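Probable 3-hydroxyisobutyrate dehydrogenase (Pseudomonas aeruginosa, PDB 3OBB) catalyses the NAD-dependent oxidation of L-serine and methyl-L-serine, with low activity toward beta-hydroxyisobutyrate, and works as a homotetramer built as a dimer of dimers. Local coordinates at residues V139-A143 and H162-D166; L273-L277 and F287-L293. All coordinates share one frame; numbering follows the deposited sequence.

Interaction 1: V139-A143 and H162-D166; sequences VGGDA and HAGPD
His-162 and Val-139 meet where the two strands of a beta-alpha-beta unit (strand 135-140, helix 143-156, strand 159-164) run side by side in parallel, at the edge of the mixed sheet of the Rossmann-type NAD-binding domain. The pairing illustrates how a parallel ladder can change step without breaking. Val-139 bridges His-162, yet Gly-140 bridges Gly-164, and the extra residue, Ala-163, makes a beta bulge. The carbonyl of Val-139 sits at the step and is gripped twice: Ala-163 N reaches Val-139 O at 2.8 Å, while His-162 ND1 comes to the same oxygen from the opposite face of the carbonyl plane.

The histidine can be followed outward. Its CB leaves the strand on the face that also carries Val-139, and CG lies anti to the backbone N (chi1 -167°), which swings the ring over toward the facing strand. ND1 then bonds to Val-139 O at 3.3 Å; the bond is long but nearly straight (166° at the hydrogen), and the oxygen lies almost in the ring plane. Farther round the ring, the approach of CE1 to Gly-141 O is too close in the model and remains doubtful, and NE2 comes within 4.0 Å of Ala-143 N, at the start of helix 143-156. Leu-146 of that helix touches the His-162 side chain.

Past the bulge the strands stay joined. Gly-140 CA comes within 3.1 Å of Pro-165 O and makes a CH···O contact with Gly-164 O. Asp-142 and Asp-166 both form salt bridges with Arg-112, whose charge probably eases their proximity. Gly-141 N donates to Gly-164 O at 3.1 Å, with 151° at the hydrogen.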
loop_
_atom_site.group_PDB
_atom_site.type_symbol
_atom_site.label_atom_id
_atom_site.label_comp_id
_atom_site.label_asym_id
_atom_site.label_seq_id
_atom_site.Cartn_x
_atom_site.Cartn_y
_atom_site.Cartn_z
ATOM N N VAL A 139 -5.227 26.682 14.568
ATOM C CA VAL A 139 -6.303 27.133 15.441
ATOM C C VAL A 139 -7.655 27.051 14.752
ATOM O O VAL A 139 -7.834 27.632 13.682
ATOM C CB VAL A 139 -6.022 28.580 15.880
ATOM C CG1 VAL A 139 -7.152 29.146 16.714
ATOM C CG2 VAL A 139 -4.707 28.633 16.642
ATOM N N GLY A 140 -8.593 26.332 15.358
ATOM C CA GLY A 140 -9.988 26.382 14.952
ATOM C C GLY A 140 -10.837 27.130 15.968
ATOM O O GLY A 140 -10.569 27.056 17.164
ATOM N N GLY A 141 -11.861 27.843 15.484
ATOM C CA GLY A 141 -12.747 28.638 16.342
ATOM C C GLY A 141 -13.031 30.039 15.835
ATOM O O GLY A 141 -12.617 30.405 14.741
ATOM N N ASP A 142 -13.740 30.823 16.653
ATOM C CA ASP A 142 -14.148 32.189 16.301
ATOM C C ASP A 142 -12.947 33.124 16.279
ATOM O O ASP A 142 -12.085 33.057 17.156
ATOM C CB ASP A 142 -15.195 32.725 17.291
ATOM C CG ASP A 142 -16.477 31.908 17.296
ATOM O OD1 ASP A 142 -17.314 32.093 18.212
ATOM O OD2 ASP A 142 -16.663 31.076 16.383
ATOM N N ALA A 143 -12.918 33.992 15.270
ATOM C CA ALA A 143 -11.902 35.029 15.118
ATOM C C ALA A 143 -11.779 35.855 16.399
ATOM O O ALA A 143 -10.657 36.191 16.836
ATOM C CB ALA A 143 -12.269 35.919 13.931
ATOM N N HIS A 162 -4.870 30.564 11.684
ATOM C CA HIS A 162 -6.299 30.349 11.865
ATOM C C HIS A 162 -6.718 29.401 10.762
ATOM O O HIS A 162 -6.865 29.813 9.614
ATOM C CB HIS A 162 -7.049 31.681 11.736
ATOM C CG HIS A 162 -8.473 31.636 12.201
ATOM N ND1 HIS A 162 -8.995 30.585 12.928
ATOM C CD2 HIS A 162 -9.470 32.546 12.090
ATOM C CE1 HIS A 162 -10.260 30.834 13.211
ATOM N NE2 HIS A 162 -10.570 32.021 12.722
ATOM N N ALA A 163 -6.840 28.120 11.112
ATOM C CA ALA A 163 -7.097 27.074 10.153
ATOM C C ALA A 163 -8.554 27.078 9.666
ATOM O O ALA A 163 -8.836 26.648 8.546
ATOM C CB ALA A 163 -6.730 25.736 10.742
ATOM N N GLY A 164 -9.471 27.568 10.498
ATOM C CA GLY A 164 -10.890 27.617 10.126
ATOM C C GLY A 164 -11.794 27.625 11.354
ATOM O O GLY A 164 -11.327 28.000 12.466
ATOM N N PRO A 165 -13.065 27.169 11.197
ATOM C CA PRO A 165 -13.969 27.175 12.361
ATOM C C PRO A 165 -13.656 26.067 13.399
ATOM O O PRO A 165 -12.537 25.526 13.424
ATOM C CB PRO A 165 -15.368 27.011 11.733
ATOM C CG PRO A 165 -15.108 26.240 10.446
ATOM C CD PRO A 165 -13.705 26.611 9.988
ATOM N N ASP A 166 -14.624 25.756 14.254
ATOM C CA ASP A 166 -14.429 24.781 15.319
ATOM C C ASP A 166 -13.928 23.457 14.797
ATOM O O ASP A 166 -14.516 22.919 13.885
ATOM C CB ASP A 166 -15.742 24.545 16.051
ATOM C CG ASP A 166 -16.152 25.719 16.902
ATOM O OD1 ASP A 166 -15.346 26.657 17.087
ATOM O OD2 ASP A 166 -17.272 25.676 17.417
#

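Interaction 2: L273-L277 and F287-L293; sequences LYRLL and FSVVQKL
Tyr-274 spans from helix 265-279 to the 3-10 turn 287-289, and its hydroxyl donates to the backbone oxygen of Phe-287 (OH to O, 2.8 Å). This is a worked case of an aromatic side chain closing off a polar atom inside an apolar interface. The donor stands above the carbonyl plane, 48° out of it, and Val-290 N reaches the same Phe-287 O from the other face. Alongside the bond, Tyr-274 OH lies 3.5 Å from CD2 at the edge of the Phe-287 ring, and Tyr-274 CE1 rests on Phe-287 CB.

One turn further on, Leu-277 divides its two methyls. CD1 presses on the backbone of Val-290, 3.5 Å from its CA, and also meets Val-289 CG1; CD2 packs against Leu-293 CG at 3.9 Å. With CG anti to the carbonyl carbon (chi1 -70°), Leu-293 sends CD1 to Leu-273 CB.

Outside this shell, Ile-185 of helix 168-196 backs both Tyr-274 and Val-290, and Met-246 of helix 243-260 touches Tyr-274 and Phe-287. The Phe-287 ring meets Phe-241 edge-to-face, and a bound HEPES buffer molecule lies about 5 Å from the Phe-287 side chain. Leu-276 packs on Leu-276 of the third subunit. Helix 265-279 thus packs against the 3-10 segment 287-289 and the short helix after it, within the helical C-terminal domain of the HIBADH-related family.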
loop_
_atom_site.group_PDB
_atom_site.type_symbol
_atom_site.label_atom_id
_atom_site.label_comp_id
_atom_site.label_asym_id
_atom_site.label_seq_id
_atom_site.Cartn_x
_atom_site.Cartn_y
_atom_site.Cartn_z
ATOM N N LEU A 273 3.077 0.677 8.454
ATOM C CA LEU A 273 4.534 0.593 8.624
ATOM C C LEU A 273 4.967 1.046 10.026
ATOM O O LEU A 273 5.831 0.409 10.668
ATOM C CB LEU A 273 5.251 1.382 7.519
ATOM C CG LEU A 273 5.027 0.826 6.085
ATOM C CD1 LEU A 273 5.709 1.709 5.056
ATOM C CD2 LEU A 273 5.497 -0.699 5.866
ATOM N N TYR A 274 4.321 2.104 10.521
ATOM C CA TYR A 274 4.529 2.514 11.918
ATOM C C TYR A 274 4.113 1.423 12.878
ATOM O O TYR A 274 4.796 1.181 13.872
ATOM C CB TYR A 274 3.925 3.890 12.230
ATOM C CG TYR A 274 4.926 4.942 11.845
ATOM C CD1 TYR A 274 6.054 5.164 12.647
ATOM C CD2 TYR A 274 4.820 5.643 10.632
ATOM C CE1 TYR A 274 7.032 6.083 12.287
ATOM C CE2 TYR A 274 5.805 6.567 10.256
ATOM C CZ TYR A 274 6.905 6.771 11.082
ATOM O OH TYR A 274 7.886 7.652 10.718
ATOM N N ARG A 275 3.035 0.711 12.565
ATOM C CA ARG A 275 2.612 -0.346 13.475
ATOM C C ARG A 275 3.610 -1.507 13.513
ATOM O O ARG A 275 3.785 -2.133 14.557
ATOM C CB ARG A 275 1.172 -0.801 13.193
ATOM C CG ARG A 275 0.200 0.346 13.504
ATOM C CD ARG A 275 -1.059 -0.083 14.189
ATOM N NE ARG A 275 -1.973 1.044 14.403
ATOM C CZ ARG A 275 -3.213 1.129 13.924
ATOM N NH1 ARG A 275 -3.724 0.154 13.192
ATOM N NH2 ARG A 275 -3.949 2.204 14.183
ATOM N N LEU A 276 4.253 -1.766 12.369
ATOM C CA LEU A 276 5.346 -2.745 12.247
ATOM C C LEU A 276 6.507 -2.334 13.138
ATOM O O LEU A 276 7.085 -3.148 13.806
ATOM C CB LEU A 276 5.823 -2.788 10.794
ATOM C CG LEU A 276 5.415 -3.948 9.866
ATOM C CD1 LEU A 276 4.043 -4.603 10.151
ATOM C CD2 LEU A 276 5.629 -3.639 8.363
ATOM N N LEU A 277 6.823 -1.048 13.159
ATOM C CA LEU A 277 7.876 -0.532 14.032
ATOM C C LEU A 277 7.548 -0.787 15.490
ATOM O O LEU A 277 8.448 -1.090 16.274
ATOM C CB LEU A 277 8.108 0.970 13.801
ATOM C CG LEU A 277 8.830 1.289 12.489
ATOM C CD1 LEU A 277 8.855 2.793 12.294
ATOM C CD2 LEU A 277 10.253 0.673 12.491
ATOM N N PHE A 287 10.584 9.031 15.395
ATOM C CA PHE A 287 9.818 8.448 14.292
ATOM C C PHE A 287 10.668 8.213 13.029
ATOM O O PHE A 287 10.296 7.406 12.200
ATOM C CB PHE A 287 8.554 9.288 13.977
ATOM C CG PHE A 287 8.846 10.612 13.306
ATOM C CD1 PHE A 287 9.623 11.590 13.951
ATOM C CD2 PHE A 287 8.382 10.868 12.006
ATOM C CE1 PHE A 287 9.894 12.823 13.326
ATOM C CE2 PHE A 287 8.637 12.087 11.370
ATOM C CZ PHE A 287 9.395 13.068 12.021
ATOM N N SER A 288 11.806 8.901 12.865
ATOM C CA SER A 288 12.675 8.609 11.706
ATOM C C SER A 288 13.342 7.220 11.753
ATOM O O SER A 288 13.953 6.791 10.776
ATOM C CB SER A 288 13.676 9.755 11.415
ATOM O OG SER A 288 14.689 9.860 12.399
ATOM N N VAL A 289 13.178 6.512 12.869
ATOM C CA VAL A 289 13.600 5.106 13.041
ATOM C C VAL A 289 12.977 4.185 11.976
ATOM O O VAL A 289 13.469 3.062 11.713
ATOM C CB VAL A 289 13.294 4.592 14.475
ATOM C CG1 VAL A 289 11.782 4.214 14.639
ATOM C CG2 VAL A 289 14.204 3.424 14.834
ATOM N N VAL A 290 11.959 4.709 11.293
ATOM C CA VAL A 290 11.381 4.014 10.152
ATOM C C VAL A 290 12.485 3.647 9.150
ATOM O O VAL A 290 12.337 2.675 8.425
ATOM C CB VAL A 290 10.209 4.855 9.532
ATOM C CG1 VAL A 290 10.727 6.042 8.715
ATOM C CG2 VAL A 290 9.239 3.992 8.724
ATOM N N GLN A 291 13.587 4.417 9.136
ATOM C CA GLN A 291 14.786 4.104 8.328
ATOM C C GLN A 291 15.228 2.642 8.450
ATOM O O GLN A 291 15.670 2.052 7.481
ATOM C CB GLN A 291 15.974 5.045 8.674
ATOM C CG GLN A 291 17.170 4.983 7.665
ATOM C CD GLN A 291 16.776 5.438 6.259
ATOM O OE1 GLN A 291 16.836 6.619 5.939
ATOM N NE2 GLN A 291 16.377 4.497 5.418
ATOM N N LYS A 292 15.095 2.064 9.644
ATOM C CA LYS A 292 15.548 0.711 9.940
ATOM C C LYS A 292 14.798 -0.377 9.140
ATOM O O LYS A 292 15.352 -1.467 8.849
ATOM C CB LYS A 292 15.381 0.441 11.433
ATOM C CG LYS A 292 16.351 1.219 12.329
ATOM C CD LYS A 292 16.472 0.515 13.688
ATOM C CE LYS A 292 17.341 1.291 14.673
ATOM N NZ LYS A 292 18.755 0.970 14.308
ATOM N N LEU A 293 13.541 -0.107 8.817
ATOM C CA LEU A 293 12.812 -0.995 7.892
ATOM C C LEU A 293 13.578 -1.228 6.574
ATOM O O LEU A 293 13.590 -2.347 6.039
ATOM C CB LEU A 293 11.418 -0.429 7.594
ATOM C CG LEU A 293 10.399 -0.450 8.748
ATOM C CD1 LEU A 293 9.036 -0.005 8.223
ATOM C CD2 LEU A 293 10.317 -1.848 9.357
#

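In the fold
Interaction 1 is complete before the chain reaches the first residue of interaction 2, and the chain's centre lies between them. Their centres are about 33 Å apart and their nearest atoms about 20 Å. Interaction 1 belongs to the Rossmann-type sheet of the N-terminal domain, on the last two strands, 135-140 and 159-164, the latter at one edge of the sheet within the chain; interaction 2 belongs to the helical C-terminal domain. The long helix 168-196 begins two residues after Asp-166, carries the active-site Lys-173, and farther along packs Ile-185 against interaction 2. The same helix thus ties the end of the nucleotide-binding sheet to the second domain, consistent with a cleft shared between them.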